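Local coordinates for interferon-inducible protein AIM2 (Mus musculus, PDB 4JBM), which senses double-stranded DNA in the cytosol through its HIN domain and triggers inflammasome assembly, leading to pyroptosis, at residues A[113-118]-A[155-160]; A[119-124]-A[150-155]. All coordinates share one frame; numbering follows the deposited sequence.

Interaction 1: residues A[113-118]-A[155-160]; sequences NGLFKV and GDKIRL
Strands 113-118 and 157-160 run antiparallel, their axes 156° apart in direction. Gly114 pairs with Leu160 and Phe116 with Ile158, each pair joined by two backbone hydrogen bonds. The ladder reaches into the loop before the second strand, where Val118 N bonds to Asp156 O at 3.2 Å and Val118 O accepts Gly155 N.

Phe116, Ile158 and Leu160 share one face. Leu160 lies across the Phe116 side chain at about a right angle, with CD2 3.6 Å from Phe116 CE2. Ile158 O sits at the edge of the ring, near its plane. At the base of the side chain, Phe116 CB meets Ile158 CG1 at 4.1 Å. This is the second OB fold of the HIN domain, in which the long strand 111-123 also pairs with 127-134; Phe116 and Ile158 both touch Ile132 there.

On the other face, Leu115 CD2 rests on the aliphatic chain of Lys157, 3.7 Å from its CD. Leu115 also packs on a phosphate of the bound DNA. Lys117 and Lys157 lie side by side and point the same way. At the ladder's end, Val118 packs tightly: with chi1 at 40°, CG1 stands between backbone N and carbonyl carbon, 3.1 Å from Asp156 O.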
loop_
_atom_site.group_PDB
_atom_site.type_symbol
_atom_site.label_atom_id
_atom_site.label_comp_id
_atom_site.label_asym_id
_atom_site.label_seq_id
_atom_site.Cartn_x
_atom_site.Cartn_y
_atom_site.Cartn_z
ATOM N N ASN A 113 0.302 -1.354 3.344
ATOM C CA ASN A 113 -0.802 -0.421 3.179
ATOM C C ASN A 113 -1.638 -0.519 4.453
ATOM O O ASN A 113 -1.567 -1.531 5.150
ATOM C CB ASN A 113 -1.671 -0.792 1.977
ATOM C CG ASN A 113 -0.870 -0.993 0.705
ATOM O OD1 ASN A 113 -0.750 -0.090 -0.117
ATOM N ND2 ASN A 113 -0.350 -2.198 0.522
ATOM N N GLY A 114 -2.434 0.502 4.756
ATOM C CA GLY A 114 -3.279 0.441 5.933
ATOM C C GLY A 114 -3.636 1.781 6.541
ATOM O O GLY A 114 -3.225 2.839 6.054
ATOM N N LEU A 115 -4.380 1.714 7.640
ATOM C CA LEU A 115 -4.907 2.888 8.320
ATOM C C LEU A 115 -4.373 2.889 9.735
ATOM O O LEU A 115 -4.572 1.933 10.474
ATOM C CB LEU A 115 -6.445 2.837 8.345
ATOM C CG LEU A 115 -7.125 4.046 8.991
ATOM C CD1 LEU A 115 -6.909 5.325 8.156
ATOM C CD2 LEU A 115 -8.612 3.776 9.229
ATOM N N PHE A 116 -3.709 3.970 10.129
ATOM C CA PHE A 116 -3.003 3.968 11.399
ATOM C C PHE A 116 -3.296 5.178 12.263
ATOM O O PHE A 116 -3.260 6.305 11.785
ATOM C CB PHE A 116 -1.490 3.859 11.163
ATOM C CG PHE A 116 -1.077 2.637 10.392
ATOM C CD1 PHE A 116 -0.841 1.434 11.048
ATOM C CD2 PHE A 116 -0.905 2.689 9.019
ATOM C CE1 PHE A 116 -0.430 0.308 10.351
ATOM C CE2 PHE A 116 -0.498 1.560 8.301
ATOM C CZ PHE A 116 -0.265 0.364 8.970
ATOM N N LYS A 117 -3.571 4.927 13.541
ATOM C CA LYS A 117 -3.743 5.989 14.520
ATOM C C LYS A 117 -2.374 6.568 14.834
ATOM O O LYS A 117 -1.414 5.823 15.077
ATOM C CB LYS A 117 -4.362 5.464 15.821
ATOM C CG LYS A 117 -5.799 4.964 15.735
ATOM C CD LYS A 117 -6.244 4.430 17.084
ATOM C CE LYS A 117 -5.504 3.141 17.435
ATOM N NZ LYS A 117 -5.770 2.013 16.484
ATOM N N VAL A 118 -2.288 7.891 14.823
ATOM C CA VAL A 118 -1.070 8.587 15.198
ATOM C C VAL A 118 -1.191 9.322 16.534
ATOM O O VAL A 118 -2.137 10.083 16.759
ATOM C CB VAL A 118 -0.601 9.553 14.085
ATOM C CG1 VAL A 118 -1.778 10.259 13.461
ATOM C CG2 VAL A 118 0.431 10.547 14.621
ATOM N N GLY A 155 -4.437 12.210 17.293
ATOM C CA GLY A 155 -5.777 11.653 17.325
ATOM C C GLY A 155 -6.302 11.424 15.922
ATOM O O GLY A 155 -7.318 10.752 15.717
ATOM N N ASP A 156 -5.590 11.968 14.942
ATOM C CA ASP A 156 -5.944 11.713 13.559
ATOM C C ASP A 156 -5.404 10.360 13.119
ATOM O O ASP A 156 -4.761 9.644 13.884
ATOM C CB ASP A 156 -5.397 12.808 12.638
ATOM C CG ASP A 156 -6.055 14.158 12.870
ATOM O OD1 ASP A 156 -7.242 14.185 13.255
ATOM O OD2 ASP A 156 -5.386 15.189 12.637
ATOM N N LYS A 157 -5.656 10.028 11.866
ATOM C CA LYS A 157 -5.146 8.801 11.299
ATOM C C LYS A 157 -4.429 9.114 10.001
ATOM O O LYS A 157 -4.685 10.139 9.363
ATOM C CB LYS A 157 -6.274 7.798 11.051
ATOM C CG LYS A 157 -7.040 7.362 12.301
ATOM C CD LYS A 157 -8.082 6.301 11.933
ATOM C CE LYS A 157 -8.833 5.802 13.147
ATOM N NZ LYS A 157 -9.885 6.760 13.534
ATOM N N ILE A 158 -3.499 8.240 9.641
ATOM C CA ILE A 158 -2.827 8.310 8.360
ATOM C C ILE A 158 -3.123 7.042 7.578
ATOM O O ILE A 158 -3.031 5.931 8.107
ATOM C CB ILE A 158 -1.309 8.525 8.515
ATOM C CG1 ILE A 158 -0.699 7.465 9.425
ATOM C CG2 ILE A 158 -1.039 9.888 9.088
ATOM C CD1 ILE A 158 0.798 7.693 9.702
ATOM N N ARG A 159 -3.530 7.214 6.331
ATOM C CA ARG A 159 -3.742 6.097 5.421
ATOM C C ARG A 159 -2.513 6.008 4.525
ATOM O O ARG A 159 -2.223 6.932 3.754
ATOM C CB ARG A 159 -5.027 6.294 4.618
ATOM C CG ARG A 159 -5.571 5.054 3.914
ATOM C CD ARG A 159 -6.619 5.518 2.934
ATOM N NE ARG A 159 -5.980 6.244 1.839
ATOM C CZ ARG A 159 -6.619 6.931 0.899
ATOM N NH1 ARG A 159 -7.935 7.045 0.921
ATOM N NH2 ARG A 159 -5.927 7.546 -0.046
ATOM N N LEU A 160 -1.793 4.898 4.678
ATOM C CA LEU A 160 -0.557 4.603 3.965
ATOM C C LEU A 160 -0.836 3.667 2.795
ATOM O O LEU A 160 -1.547 2.670 2.946
ATOM C CB LEU A 160 0.442 3.921 4.910
ATOM C CG LEU A 160 1.324 4.739 5.861
ATOM C CD1 LEU A 160 0.551 5.844 6.526
ATOM C CD2 LEU A 160 1.945 3.834 6.909
#

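Interaction 2: residues A[119-124]-A[150-155]; sequences QKITEE and TKCEEG
Gln119 O meets the side chain of Glu154 along most of its length. Glu154 CG comes closest, at 3.0 Å from Gln119 O, a short distance that may be imprecise. Glu154 CB, CD and OE2 each lie 3.5 Å from the same oxygen. Glu154 reaches this place because CG lies anti to its backbone N (chi1 179°) and the chain stays extended beyond CG. The side chain therefore runs past the carbonyl.

The second point of contact is Ile121. Its CD1 methyl lies against the loop backbone, 3.6 Å from Cys152 O and 3.8 Å from Glu154 N. CG1 meets Cys152 SG more loosely, at 4.3 Å. The outer torsion of Ile121 (chi2 93°) is far from a staggered value, which suggests some strain. Ile121 also packs on Val128 and Tyr130 of strand 127-134, and Cys152 on Val184 of strand 181-185.

Strand 111-123 carries a classic beta bulge here, with Gln119 and Lys120 both set opposite Gly131 of strand 127-134. The contact thus joins the outer part of this hairpin to the loop leading into strand 157-160. No hydrogen bond links 119-124 with 150-155. Side-chain carbons lying on backbone atoms carry most of the contact, with one loose carbon-sulfur touch. The Glu154 carboxylate probably gains nothing from the Gln119 carbonyl, so the contact depends on shape and has little directional hold.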
loop_
_atom_site.group_PDB
_atom_site.type_symbol
_atom_site.label_atom_id
_atom_site.label_comp_id
_atom_site.label_asym_id
_atom_site.label_seq_id
_atom_site.Cartn_x
_atom_site.Cartn_y
_atom_site.Cartn_z
ATOM N N GLN A 119 -0.219 9.077 17.412
ATOM C CA GLN A 119 -0.110 9.762 18.695
ATOM C C GLN A 119 0.830 10.987 18.660
ATOM O O GLN A 119 0.520 12.009 19.263
ATOM C CB GLN A 119 0.353 8.783 19.781
ATOM C CG GLN A 119 1.562 7.948 19.380
ATOM C CD GLN A 119 1.963 6.933 20.430
ATOM O OE1 GLN A 119 1.254 6.725 21.413
ATOM N NE2 GLN A 119 3.102 6.286 20.220
ATOM N N LYS A 120 1.968 10.891 17.968
ATOM C CA LYS A 120 2.891 12.039 17.877
ATOM C C LYS A 120 3.476 12.335 16.485
ATOM O O LYS A 120 3.644 11.440 15.659
ATOM C CB LYS A 120 4.008 11.953 18.928
ATOM C CG LYS A 120 4.997 10.813 18.759
ATOM C CD LYS A 120 6.023 10.835 19.899
ATOM C CE LYS A 120 7.181 9.873 19.639
ATOM N NZ LYS A 120 8.195 9.890 20.735
ATOM N N ILE A 121 3.766 13.613 16.249
ATOM C CA ILE A 121 4.265 14.117 14.967
ATOM C C ILE A 121 5.553 14.931 15.125
ATOM O O ILE A 121 5.508 16.068 15.586
ATOM C CB ILE A 121 3.228 15.040 14.279
ATOM C CG1 ILE A 121 1.891 14.325 14.073
ATOM C CG2 ILE A 121 3.764 15.567 12.952
ATOM C CD1 ILE A 121 0.897 14.544 15.190
ATOM N N THR A 122 6.699 14.352 14.771
ATOM C CA THR A 122 7.959 15.095 14.833
ATOM C C THR A 122 8.208 15.760 13.474
ATOM O O THR A 122 8.548 15.091 12.498
ATOM C CB THR A 122 9.153 14.190 15.204
ATOM O OG1 THR A 122 8.866 13.487 16.419
ATOM C CG2 THR A 122 10.421 15.024 15.384
ATOM N N GLU A 123 7.981 17.072 13.420
ATOM C CA GLU A 123 8.069 17.867 12.192
ATOM C C GLU A 123 9.474 18.357 11.830
ATOM O O GLU A 123 10.224 18.808 12.696
ATOM C CB GLU A 123 7.155 19.090 12.303
ATOM C CG GLU A 123 5.859 18.984 11.518
ATOM C CD GLU A 123 4.868 20.067 11.909
ATOM O OE1 GLU A 123 5.101 20.737 12.940
ATOM O OE2 GLU A 123 3.867 20.249 11.185
ATOM N N GLU A 124 9.797 18.290 10.537
ATOM C CA GLU A 124 11.025 18.860 9.969
ATOM C C GLU A 124 10.759 19.209 8.497
ATOM O O GLU A 124 9.925 18.574 7.853
ATOM C CB GLU A 124 12.182 17.856 10.075
ATOM C CG GLU A 124 12.786 17.721 11.466
ATOM C CD GLU A 124 13.534 16.415 11.678
ATOM O OE1 GLU A 124 13.500 15.551 10.786
ATOM O OE2 GLU A 124 14.156 16.245 12.743
ATOM N N THR A 150 -0.929 17.961 3.987
ATOM C CA THR A 150 -1.798 17.140 4.805
ATOM C C THR A 150 -1.414 17.312 6.274
ATOM O O THR A 150 -0.642 16.521 6.818
ATOM C CB THR A 150 -1.661 15.657 4.407
ATOM O OG1 THR A 150 -0.277 15.334 4.222
ATOM C CG2 THR A 150 -2.420 15.370 3.118
ATOM N N LYS A 151 -1.929 18.365 6.902
ATOM C CA LYS A 151 -1.624 18.635 8.301
ATOM C C LYS A 151 -2.388 17.705 9.246
ATOM O O LYS A 151 -3.619 17.699 9.320
ATOM C CB LYS A 151 -1.890 20.112 8.599
ATOM C CG LYS A 151 -3.343 20.549 8.495
ATOM C CD LYS A 151 -3.492 22.003 8.912
ATOM C CE LYS A 151 -2.807 22.933 7.914
ATOM N NZ LYS A 151 -2.924 24.361 8.311
ATOM N N CYS A 152 -1.622 16.895 9.963
ATOM C CA CYS A 152 -2.190 15.887 10.835
ATOM C C CYS A 152 -1.953 16.232 12.300
ATOM O O CYS A 152 -0.821 16.488 12.700
ATOM C CB CYS A 152 -1.602 14.525 10.464
ATOM S SG CYS A 152 -1.530 13.277 11.747
ATOM N N GLU A 153 -3.019 16.238 13.094
ATOM C CA GLU A 153 -2.911 16.502 14.527
ATOM C C GLU A 153 -2.988 15.173 15.272
ATOM O O GLU A 153 -3.364 14.156 14.687
ATOM C CB GLU A 153 -4.038 17.433 14.991
ATOM C CG GLU A 153 -4.164 18.722 14.183
ATOM C CD GLU A 153 -5.522 19.380 14.332
ATOM O OE1 GLU A 153 -5.872 20.235 13.490
ATOM O OE2 GLU A 153 -6.244 19.039 15.290
ATOM N N GLU A 154 -2.622 15.168 16.549
ATOM C CA GLU A 154 -2.747 13.954 17.348
ATOM C C GLU A 154 -4.206 13.514 17.428
ATOM O O GLU A 154 -5.103 14.341 17.610
ATOM C CB GLU A 154 -2.206 14.161 18.758
ATOM C CG GLU A 154 -2.355 12.914 19.615
ATOM C CD GLU A 154 -2.222 13.180 21.098
ATOM O OE1 GLU A 154 -2.448 14.335 21.517
ATOM O OE2 GLU A 154 -1.894 12.231 21.842
ATOM N N GLY A 155 -4.437 12.210 17.293
ATOM C CA GLY A 155 -5.777 11.653 17.325
ATOM C C GLY A 155 -6.302 11.424 15.922
ATOM O O GLY A 155 -7.318 10.752 15.717
#

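How the interactions relate
Both contacts use the long strand 111-123, and interaction 2 lies nested within the chain loop that interaction 1 closes. Interaction 1 is partly buried and joins two strands of one sheet by a regular backbone ladder, with an apolar face and a face near the DNA. Interaction 2 lies at the surface, farther from the DNA, where the partner is an irregular loop and the ladder has given way to side chains resting on backbone atoms. The buried area falls from 578 to 192 Å². Gly155 belongs to both contacts. They also touch directly: Val118 CG1 packs on Cys152 SG at 3.5 Å.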